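Local coordinates for protein uroporphyrinogen-III C-methyltransferase (Pseudomonas denitrificans, PDB 1S4D) that methylates uroporphyrinogen III at C-2 and C-7, using S-adenosyl-L-methionine, to give precorrin-2 on the way to cobalamin and siroheme, at residues L12-V17 and G92-R97; A41-H46 and G61-F66; I180-A185 and A241-G246; P203-A208 and T223-A228. All coordinates share one frame; numbering follows the deposited sequence.

Contact 1 (L12-V17 and G92-R97)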
# COMPACT_ATOMS: atom_id res chain seq x y z
N LEU B 12 -9.52 -7.81 19.68
CA LEU B 12 -10.39 -6.66 19.45
C LEU B 12 -11.31 -6.49 20.66
O LEU B 12 -12.27 -7.23 20.85
CB LEU B 12 -11.13 -6.77 18.12
CG LEU B 12 -12.39 -5.97 17.82
CD1 LEU B 12 -12.23 -4.44 18.01
CD2 LEU B 12 -12.90 -6.34 16.42
N GLU B 13 -10.97 -5.51 21.49
CA GLU B 13 -11.53 -5.29 22.82
C GLU B 13 -12.91 -4.67 22.82
O GLU B 13 -13.20 -3.79 22.02
CB GLU B 13 -10.61 -4.35 23.58
CG GLU B 13 -10.21 -4.87 24.93
CD GLU B 13 -8.84 -5.49 24.89
OE1 GLU B 13 -8.74 -6.71 25.12
OE2 GLU B 13 -7.89 -4.74 24.61
N LYS B 14 -13.75 -5.08 23.77
CA LYS B 14 -15.07 -4.48 23.96
C LYS B 14 -14.96 -2.96 24.05
O LYS B 14 -14.11 -2.42 24.77
CB LYS B 14 -15.74 -5.04 25.22
CG LYS B 14 -16.26 -6.49 25.08
CD LYS B 14 -17.22 -6.83 26.23
CE LYS B 14 -17.35 -8.33 26.43
NZ LYS B 14 -18.78 -8.79 26.46
N GLY B 15 -15.79 -2.26 23.29
CA GLY B 15 -15.82 -0.82 23.36
C GLY B 15 -14.72 -0.11 22.60
O GLY B 15 -14.44 1.07 22.87
N SER B 16 -14.08 -0.80 21.66
CA SER B 16 -13.11 -0.15 20.80
C SER B 16 -13.42 -0.38 19.33
O SER B 16 -14.22 -1.24 18.98
CB SER B 16 -11.68 -0.54 21.18
OG SER B 16 -11.45 -1.90 20.97
N VAL B 17 -12.81 0.43 18.47
CA VAL B 17 -13.01 0.30 17.04
C VAL B 17 -11.68 0.03 16.32
O VAL B 17 -10.68 0.75 16.52
CB VAL B 17 -13.69 1.56 16.46
CG1 VAL B 17 -13.93 1.39 14.97
CG2 VAL B 17 -15.01 1.88 17.22
N GLY B 92 -20.54 -1.07 24.05
CA GLY B 92 -19.74 -2.18 24.50
C GLY B 92 -19.47 -3.26 23.48
O GLY B 92 -18.97 -4.32 23.84
N ASN B 93 -19.79 -3.01 22.21
CA ASN B 93 -19.46 -3.93 21.13
C ASN B 93 -17.95 -3.90 20.80
O ASN B 93 -17.29 -2.88 20.98
CB ASN B 93 -20.26 -3.63 19.85
CG ASN B 93 -21.74 -3.91 20.00
OD1 ASN B 93 -22.18 -5.05 19.91
ND2 ASN B 93 -22.54 -2.85 20.21
N ARG B 94 -17.43 -5.03 20.33
CA ARG B 94 -16.14 -5.06 19.66
C ARG B 94 -16.47 -4.66 18.21
O ARG B 94 -17.19 -5.38 17.51
CB ARG B 94 -15.52 -6.46 19.70
CG ARG B 94 -15.40 -7.12 21.10
CD ARG B 94 -15.27 -8.62 21.01
NE ARG B 94 -15.57 -9.31 22.27
CZ ARG B 94 -14.66 -9.55 23.23
NH1 ARG B 94 -13.39 -9.16 23.07
NH2 ARG B 94 -15.01 -10.19 24.34
N VAL B 95 -15.96 -3.50 17.79
CA VAL B 95 -16.37 -2.89 16.52
C VAL B 95 -15.27 -2.94 15.47
O VAL B 95 -14.14 -2.46 15.70
CB VAL B 95 -16.82 -1.40 16.71
CG1 VAL B 95 -17.43 -0.86 15.45
CG2 VAL B 95 -17.78 -1.27 17.85
N LEU B 96 -15.62 -3.51 14.32
CA LEU B 96 -14.74 -3.61 13.16
C LEU B 96 -15.30 -2.73 12.06
O LEU B 96 -16.43 -2.96 11.58
CB LEU B 96 -14.76 -5.06 12.64
CG LEU B 96 -13.50 -5.74 12.11
CD1 LEU B 96 -13.94 -6.96 11.45
CD2 LEU B 96 -12.78 -4.91 11.12
N ARG B 97 -14.53 -1.71 11.66
CA ARG B 97 -14.92 -0.90 10.48
C ARG B 97 -14.05 -1.45 9.38
O ARG B 97 -12.84 -1.28 9.44
CB ARG B 97 -14.71 0.60 10.71
CG ARG B 97 -14.68 1.48 9.44
CD ARG B 97 -16.01 2.18 9.06
NE ARG B 97 -16.55 1.55 7.86
CZ ARG B 97 -16.74 2.12 6.67
NH1 ARG B 97 -16.49 3.41 6.45
NH2 ARG B 97 -17.22 1.38 5.69
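The guanidinium of Arg94 takes a different partner on its face and at its edge. Over the centre of one face lies Lys14 CG, 3.8 Å above the plane, while Leu12 O sits at the edge within that plane and accepts from Arg94 NH1 at 3.1 Å in a nearly straight bond (163°). The arginine starts with CG turned opposite its own carbonyl carbon (chi1 -53°) and runs extended to NE, which carries the flat group along the loop 12-14. Its aliphatic part is used as well: Arg94 CB packs on Leu12 CG at 3.7 Å. The ammonium of Lys14 stays 4.5 Å from Arg94 (NZ to NH2), a like-charge approach that the carboxylate of Glu13, somewhat farther off, may partly offset.

A type II turn from Glu13 to Ser16 shapes this loop, and Glu13 O receives both the backbone N and OG of Ser16 from one face of its plane. Gly15, at positive phi, gives its N-H to Asn93 O from above the carbonyl plane (2.8 Å). Regular pairing follows: Val95 N donates to Ser16 O (3.1 Å). Val17 CG2 packs against Val95 CB at 3.8 Å, the two side chains crossing at a slant, and both rest against helix 78-90. Leu96 turns to the other face and meets helix 32-40.

Gly92 closes helix 78-90 in a Schellman motif, and the chain then enters strand 94-99 parallel to strand 16-21. This is the start of two adjoining strands in the parallel, helix-flanked sheet of the N-terminal domain of a tetrapyrrole methylase.

Contact 2 (A41-H46 and G61-F66); sequences ADVIVH and GAVLEF
Phe66 CA lies over one face of the His46 imidazole, 4.2 Å from the ring centroid and 21° off its normal, a CH-pi contact made by backbone rather than by ring. Glu65 O lies over the same face, likewise offset toward the rim, and Leu64 CB meets the ring edge. A first torsion of 70° sets His46 CG between the backbone N and the carbonyl carbon and swings the ring toward strand 63-66; its side chain crosses that of Phe66 at about a right angle. With the ring cut back to an alanine, the Glu65 carbonyl and the Phe66 backbone would probably lose their cover and a gap open beside Leu64.

Behind these contacts stands an in-register parallel ladder. Val63 N bonds to Asp42 O, Ile44 N to Val63 O, Glu65 N to Ile44 O and His46 N to Glu65 O, all at 2.8 to 3.0 Å. Paired side chains lie alongside one another and point the same way: Ile44 CD1 touches Leu64 CD2 at 4.0 Å on the face that also carries His46, while Val43 and Val63 share the other.

Farther out, Glu65 forms a salt bridge with Arg84 of helix 78-90, whose Leu85 and Leu88 cover Val43 and Val45. Strand 94-99 flanks strand 43-46 on its other side, and strand 63-66 is the outermost of the sheet within this chain.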
# COMPACT_ATOMS: atom_id res chain seq x y z
N ALA B 41 -15.13 -9.81 15.89
CA ALA B 41 -16.06 -8.68 15.87
C ALA B 41 -17.50 -8.99 16.29
O ALA B 41 -18.06 -10.03 15.95
CB ALA B 41 -16.05 -8.03 14.53
N ASP B 42 -18.10 -8.07 17.04
CA ASP B 42 -19.52 -8.14 17.31
C ASP B 42 -20.29 -7.52 16.17
O ASP B 42 -21.38 -7.95 15.85
CB ASP B 42 -19.87 -7.43 18.62
CG ASP B 42 -19.35 -8.16 19.83
OD1 ASP B 42 -19.60 -9.38 19.94
OD2 ASP B 42 -18.69 -7.61 20.73
N VAL B 43 -19.70 -6.52 15.53
CA VAL B 43 -20.35 -5.85 14.43
C VAL B 43 -19.31 -5.41 13.39
O VAL B 43 -18.24 -4.93 13.74
CB VAL B 43 -21.33 -4.72 14.93
CG1 VAL B 43 -20.61 -3.68 15.78
CG2 VAL B 43 -22.10 -4.08 13.79
N ILE B 44 -19.62 -5.63 12.13
CA ILE B 44 -18.71 -5.34 11.03
C ILE B 44 -19.40 -4.32 10.15
O ILE B 44 -20.37 -4.66 9.43
CB ILE B 44 -18.37 -6.62 10.24
CG1 ILE B 44 -17.64 -7.61 11.14
CG2 ILE B 44 -17.52 -6.31 9.01
CD1 ILE B 44 -17.48 -8.96 10.54
N VAL B 45 -18.94 -3.08 10.24
CA VAL B 45 -19.47 -2.01 9.42
C VAL B 45 -18.56 -1.93 8.21
O VAL B 45 -17.37 -1.62 8.33
CB VAL B 45 -19.50 -0.69 10.21
CG1 VAL B 45 -20.07 0.45 9.37
CG2 VAL B 45 -20.32 -0.88 11.46
N HIS B 46 -19.12 -2.27 7.06
CA HIS B 46 -18.31 -2.44 5.86
C HIS B 46 -18.76 -1.60 4.65
O HIS B 46 -19.88 -1.12 4.59
CB HIS B 46 -18.26 -3.92 5.50
CG HIS B 46 -19.57 -4.44 5.01
ND1 HIS B 46 -20.41 -5.19 5.80
CD2 HIS B 46 -20.19 -4.31 3.81
CE1 HIS B 46 -21.50 -5.50 5.10
NE2 HIS B 46 -21.39 -4.97 3.90
N GLY B 61 -23.72 -14.86 14.23
CA GLY B 61 -24.36 -13.91 15.12
C GLY B 61 -23.62 -12.59 15.29
O GLY B 61 -24.03 -11.77 16.12
N ALA B 62 -22.54 -12.38 14.53
CA ALA B 62 -21.98 -11.04 14.35
C ALA B 62 -22.95 -10.30 13.45
O ALA B 62 -23.56 -10.91 12.58
CB ALA B 62 -20.61 -11.11 13.69
N VAL B 63 -23.12 -9.00 13.63
CA VAL B 63 -23.94 -8.30 12.65
C VAL B 63 -23.10 -7.58 11.58
O VAL B 63 -22.00 -7.07 11.86
CB VAL B 63 -25.15 -7.47 13.26
CG1 VAL B 63 -25.04 -7.34 14.73
CG2 VAL B 63 -25.39 -6.14 12.53
N LEU B 64 -23.61 -7.62 10.36
CA LEU B 64 -22.94 -7.04 9.21
C LEU B 64 -23.74 -5.84 8.77
O LEU B 64 -24.90 -5.97 8.43
CB LEU B 64 -22.84 -8.07 8.07
CG LEU B 64 -22.47 -9.54 8.39
CD1 LEU B 64 -22.40 -10.36 7.09
CD2 LEU B 64 -21.18 -9.69 9.21
N GLU B 65 -23.12 -4.67 8.79
CA GLU B 65 -23.80 -3.44 8.45
C GLU B 65 -23.16 -2.79 7.26
O GLU B 65 -21.98 -2.48 7.26
CB GLU B 65 -23.66 -2.45 9.58
CG GLU B 65 -24.84 -2.29 10.48
CD GLU B 65 -24.77 -0.97 11.18
OE1 GLU B 65 -24.82 -0.96 12.41
OE2 GLU B 65 -24.62 0.05 10.49
N PHE B 66 -23.97 -2.54 6.25
CA PHE B 66 -23.51 -1.86 5.08
C PHE B 66 -23.52 -0.38 5.42
O PHE B 66 -24.57 0.19 5.72
CB PHE B 66 -24.45 -2.21 3.95
CG PHE B 66 -24.21 -1.45 2.71
CD1 PHE B 66 -23.07 -1.69 1.96
CD2 PHE B 66 -25.13 -0.51 2.27
CE1 PHE B 66 -22.85 -0.98 0.79
CE2 PHE B 66 -24.92 0.20 1.11
CZ PHE B 66 -23.78 -0.04 0.36

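Contact 3 (I180-A185 and A241-G246); sequences IVMYMA and AIVVVG. With SAH (S-adenosyl-L-homocysteine), chain Q.
Tyr183 lays one face of its ring over the terminal methyl of Ile242: Ile242 CD1 stands 3.5 Å from the centroid of the Tyr183 ring and only 11° off the normal, a well-centred CH-pi contact. Tyr183 CG and Ile242 CG1 are both turned opposite their own carbonyl carbons (chi1 -73° and -76°), and the side chains lie side by side, pointing the same way. At the ring edge, in its plane, comes the carboxylate OXT of S-adenosyl-L-homocysteine, and Ile242 CG1 also touches adenine N3 at 3.5 Å. The phenol OH is hydrogen-bonded to Thr130 and to the backbone N of Gly132. A phenylalanine in its place would lack the hydroxyl and would probably leave Thr130 OG1 and the Gly132 N-H without this partner and the ring less firmly held beside the ligand.

Strands 180-183 and 241-245 run antiparallel. The hydrogen-bonded pairs are Ile180 with Val245 and Met182 with Val243, and Met182 CE curls back onto Val243 CG1 (3.9 Å) because its chain bends at chi3. The strand ends at Tyr183; Met184, with positive phi, turns the chain away, and its N-H meets the ribose. There a water accepts from Ala185 N and donates to the carbonyls of Met182 and Ala241.

The ribose O2' is thus gripped twice, receiving Met184 N at 3.0 Å and donating to Ala241 O at 2.7 Å, which makes the sugar hydroxyl both acceptor and donor at the strand ends. Met184 CE lies 3.7 Å from the ligand SD and borders the sulfur that in S-adenosyl-L-methionine would carry the transferred methyl group, consistent with a place beside the reaction centre.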
# COMPACT_ATOMS: atom_id res chain seq x y z
N ILE B 180 2.20 7.60 -12.76
CA ILE B 180 1.11 8.19 -11.97
C ILE B 180 0.07 7.12 -11.77
O ILE B 180 -0.28 6.40 -12.72
CB ILE B 180 0.41 9.38 -12.71
CG1 ILE B 180 1.40 10.32 -13.42
CG2 ILE B 180 -0.52 10.12 -11.77
CD1 ILE B 180 2.17 11.15 -12.54
N VAL B 181 -0.44 7.03 -10.55
CA VAL B 181 -1.44 6.03 -10.22
C VAL B 181 -2.68 6.74 -9.68
O VAL B 181 -2.61 7.47 -8.69
CB VAL B 181 -0.92 5.02 -9.17
CG1 VAL B 181 -2.08 4.11 -8.63
CG2 VAL B 181 0.30 4.22 -9.71
N MET B 182 -3.81 6.54 -10.34
CA MET B 182 -4.94 7.39 -10.08
C MET B 182 -6.14 6.60 -9.57
O MET B 182 -6.53 5.61 -10.20
CB MET B 182 -5.30 8.19 -11.33
CG MET B 182 -4.09 8.74 -12.04
SD MET B 182 -4.54 10.09 -13.10
CE MET B 182 -5.18 9.23 -14.56
N TYR B 183 -6.67 7.06 -8.44
CA TYR B 183 -7.85 6.55 -7.75
C TYR B 183 -9.03 7.43 -8.14
O TYR B 183 -8.84 8.62 -8.39
CB TYR B 183 -7.65 6.65 -6.24
CG TYR B 183 -6.67 5.66 -5.64
CD1 TYR B 183 -5.27 5.85 -5.72
CD2 TYR B 183 -7.13 4.54 -4.96
CE1 TYR B 183 -4.37 4.93 -5.17
CE2 TYR B 183 -6.26 3.64 -4.41
CZ TYR B 183 -4.88 3.83 -4.53
OH TYR B 183 -4.06 2.87 -3.97
N MET B 184 -10.23 6.86 -8.21
CA MET B 184 -11.45 7.62 -8.51
C MET B 184 -11.30 8.63 -9.64
O MET B 184 -11.68 9.78 -9.50
CB MET B 184 -11.97 8.33 -7.26
CG MET B 184 -12.03 7.42 -6.04
SD MET B 184 -12.48 8.32 -4.58
CE MET B 184 -10.89 8.46 -3.79
N ALA B 185 -10.80 8.15 -10.78
CA ALA B 185 -10.46 9.00 -11.92
C ALA B 185 -11.25 8.65 -13.16
O ALA B 185 -10.93 9.11 -14.25
CB ALA B 185 -8.96 8.92 -12.21
N ALA B 241 -11.84 1.34 -10.52
CA ALA B 241 -10.72 1.10 -11.41
C ALA B 241 -9.51 1.86 -10.92
O ALA B 241 -9.63 2.92 -10.33
CB ALA B 241 -11.06 1.51 -12.84
N ILE B 242 -8.32 1.33 -11.16
CA ILE B 242 -7.15 2.14 -10.93
C ILE B 242 -6.61 2.49 -12.32
O ILE B 242 -6.50 1.61 -13.17
CB ILE B 242 -6.12 1.35 -10.09
CG1 ILE B 242 -6.54 1.30 -8.62
CG2 ILE B 242 -4.69 1.91 -10.30
CD1 ILE B 242 -6.21 2.56 -7.84
N VAL B 243 -6.30 3.76 -12.55
CA VAL B 243 -5.68 4.18 -13.79
C VAL B 243 -4.20 4.50 -13.59
O VAL B 243 -3.86 5.42 -12.82
CB VAL B 243 -6.33 5.42 -14.36
CG1 VAL B 243 -5.84 5.62 -15.80
CG2 VAL B 243 -7.85 5.32 -14.29
N VAL B 244 -3.34 3.76 -14.28
CA VAL B 244 -1.89 3.89 -14.16
C VAL B 244 -1.32 4.44 -15.45
O VAL B 244 -1.63 3.96 -16.54
CB VAL B 244 -1.19 2.52 -13.79
CG1 VAL B 244 -1.53 1.43 -14.82
CG2 VAL B 244 0.33 2.67 -13.63
N VAL B 245 -0.47 5.44 -15.32
CA VAL B 245 0.15 6.10 -16.45
C VAL B 245 1.66 5.83 -16.41
O VAL B 245 2.31 5.93 -15.33
CB VAL B 245 -0.14 7.62 -16.39
CG1 VAL B 245 0.47 8.34 -17.57
CG2 VAL B 245 -1.66 7.87 -16.33
N GLY B 246 2.22 5.46 -17.57
CA GLY B 246 3.66 5.33 -17.71
C GLY B 246 4.22 3.98 -18.09
O GLY B 246 3.52 2.98 -18.25
N SAH Q . -8.65 2.89 0.55
CA SAH Q . -8.86 2.31 -0.77
CB SAH Q . -9.38 3.36 -1.72
CG SAH Q . -10.88 3.58 -1.64
SD SAH Q . -11.51 5.05 -2.49
C SAH Q . -7.58 1.62 -1.28
O SAH Q . -6.54 1.63 -0.63
OXT SAH Q . -7.53 1.02 -2.34
C5' SAH Q . -12.18 4.01 -3.83
C4' SAH Q . -11.33 3.86 -5.10
O4' SAH Q . -10.33 2.87 -4.95
C3' SAH Q . -12.07 3.39 -6.35
O3' SAH Q . -12.86 4.35 -6.99
C2' SAH Q . -10.95 2.85 -7.23
O2' SAH Q . -10.21 3.85 -7.89
C1' SAH Q . -10.05 2.23 -6.17
N9 SAH Q . -10.25 0.77 -6.01
C8 SAH Q . -10.66 0.18 -4.85
N7 SAH Q . -10.72 -1.14 -5.04
C5 SAH Q . -10.38 -1.43 -6.30
C6 SAH Q . -10.27 -2.63 -6.99
N6 SAH Q . -10.54 -3.78 -6.40
N1 SAH Q . -9.88 -2.62 -8.32
C2 SAH Q . -9.58 -1.42 -8.92
N3 SAH Q . -9.68 -0.22 -8.23
C4 SAH Q . -10.07 -0.23 -6.93
O HOH W 1 -9.37 5.72 -11.24

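Contact 4 (P203-A208 and T223-A228); sequences PDEPVA and TTLARA
Val207 and Thr223 form an antiparallel hydrogen-bonded pair: Val207 N reaches Thr223 O at 3.0 Å from above the carbonyl plane, and the return bond from Thr223 N is weak. Next to it Pro206 faces Thr224 as a non-hydrogen-bonded pair. The ladder then gives way to a helix start, where Leu225 N donates to Glu205 O (3.1 Å) and Ala226 N to Pro203 O (2.8 Å), the latter in the carbonyl plane and on a lone pair.

Among the side chains, Val207 CG1 lies beside Thr223 CG2 (3.7 Å), whereas Val207 CG2 meets Leu225 CD2 at about a right angle (3.6 Å). Thr224, the N-cap, holds OG1 between its backbone N and carbonyl carbon (chi1 60°), facing the N-H of Arg227 in a weak capping bond. Its methyl rests near Asp204 O. Glu205 runs alongside Leu225 to a salt bridge with Arg201, and Thr223 OG1 bonds to Asp231 in helix 225-235.

Chemically, the first-turn amides, which no preceding helical turn can serve, find acceptors in two carbonyls of the loop before strand 206-211 for Leu225 and Ala226 and, more weakly for Arg227, in the Thr224 hydroxyl.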
# COMPACT_ATOMS: atom_id res chain seq x y z
N PRO B 203 0.92 12.47 -25.68
CA PRO B 203 -0.42 11.96 -26.04
C PRO B 203 -0.43 10.44 -26.21
O PRO B 203 -1.44 9.78 -25.97
CB PRO B 203 -0.75 12.68 -27.36
CG PRO B 203 0.09 13.91 -27.35
CD PRO B 203 1.37 13.55 -26.60
N ASP B 204 0.72 9.88 -26.57
CA ASP B 204 0.87 8.45 -26.74
C ASP B 204 1.40 7.69 -25.54
O ASP B 204 1.59 6.50 -25.62
CB ASP B 204 1.83 8.17 -27.89
CG ASP B 204 1.34 8.75 -29.19
OD1 ASP B 204 2.13 8.84 -30.16
OD2 ASP B 204 0.16 9.14 -29.31
N GLU B 205 1.67 8.35 -24.42
CA GLU B 205 2.22 7.59 -23.31
C GLU B 205 1.23 6.50 -22.88
O GLU B 205 0.02 6.77 -22.79
CB GLU B 205 2.55 8.50 -22.15
CG GLU B 205 2.87 7.80 -20.86
CD GLU B 205 3.49 8.73 -19.85
OE1 GLU B 205 4.41 8.29 -19.13
OE2 GLU B 205 3.06 9.91 -19.79
N PRO B 206 1.73 5.27 -22.66
CA PRO B 206 0.88 4.13 -22.29
C PRO B 206 0.16 4.36 -20.98
O PRO B 206 0.68 4.98 -20.06
CB PRO B 206 1.87 2.97 -22.14
CG PRO B 206 3.13 3.41 -22.82
CD PRO B 206 3.16 4.88 -22.73
N VAL B 207 -1.05 3.82 -20.92
CA VAL B 207 -1.99 3.96 -19.81
C VAL B 207 -2.70 2.60 -19.69
O VAL B 207 -2.98 1.93 -20.69
CB VAL B 207 -3.02 5.09 -20.16
CG1 VAL B 207 -4.27 5.02 -19.32
CG2 VAL B 207 -2.38 6.45 -20.05
N ALA B 208 -2.96 2.16 -18.46
CA ALA B 208 -3.80 0.97 -18.26
C ALA B 208 -4.90 1.30 -17.27
O ALA B 208 -4.70 2.11 -16.37
CB ALA B 208 -2.98 -0.21 -17.77
N THR B 223 -4.03 1.26 -23.46
CA THR B 223 -4.42 2.44 -24.19
C THR B 223 -3.30 3.48 -24.06
O THR B 223 -2.20 3.17 -23.62
CB THR B 223 -5.82 2.94 -23.73
OG1 THR B 223 -6.30 3.84 -24.74
CG2 THR B 223 -5.76 3.82 -22.48
N THR B 224 -3.60 4.75 -24.36
CA THR B 224 -2.67 5.85 -24.21
C THR B 224 -3.42 7.02 -23.62
O THR B 224 -4.65 6.96 -23.50
CB THR B 224 -2.08 6.26 -25.56
OG1 THR B 224 -3.14 6.67 -26.43
CG2 THR B 224 -1.41 5.07 -26.25
N LEU B 225 -2.70 8.10 -23.25
CA LEU B 225 -3.35 9.27 -22.64
C LEU B 225 -4.38 9.91 -23.59
O LEU B 225 -5.52 10.18 -23.20
CB LEU B 225 -2.31 10.32 -22.21
CG LEU B 225 -1.51 10.12 -20.91
CD1 LEU B 225 -0.43 11.19 -20.78
CD2 LEU B 225 -2.38 10.05 -19.65
N ALA B 226 -3.99 10.13 -24.84
CA ALA B 226 -4.90 10.73 -25.80
C ALA B 226 -6.13 9.85 -25.96
O ALA B 226 -7.24 10.35 -25.89
CB ALA B 226 -4.23 10.95 -27.11
N ARG B 227 -5.95 8.54 -26.15
CA ARG B 227 -7.07 7.65 -26.45
C ARG B 227 -7.84 7.17 -25.22
O ARG B 227 -8.88 6.52 -25.37
CB ARG B 227 -6.60 6.42 -27.22
CG ARG B 227 -6.23 6.69 -28.67
CD ARG B 227 -5.11 5.80 -29.18
NE ARG B 227 -5.13 4.49 -28.54
CZ ARG B 227 -5.81 3.44 -28.99
NH1 ARG B 227 -5.77 2.28 -28.33
NH2 ARG B 227 -6.53 3.55 -30.12
N ALA B 228 -7.34 7.47 -24.03
CA ALA B 228 -7.88 6.86 -22.81
C ALA B 228 -9.38 7.06 -22.63
O ALA B 228 -10.13 6.11 -22.37
CB ALA B 228 -7.13 7.36 -21.61

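How the contacts relate
The four contacts fall into two pairs, one in each sheet of the enzyme. Contacts 1 and 2, their centres about 11 Å apart, share the parallel sheet: strand 94-99 lies between strands 16-21 and 43-46, and contact 2 closes within the span of chain bridged by contact 1. Contacts 3 and 4, centres about 12 Å apart, belong to the mixed sheet, where strand 241-245 adjoins strand 206-211; again contact 4 closes within the span of chain bridged by contact 3. The pairs come in series along the chain and on opposite sides of its centre, contacts 1 and 4 having centres about 46 Å apart. Of the four, contact 3 touches S-adenosyl-L-homocysteine, which occupies the cleft between the two halves.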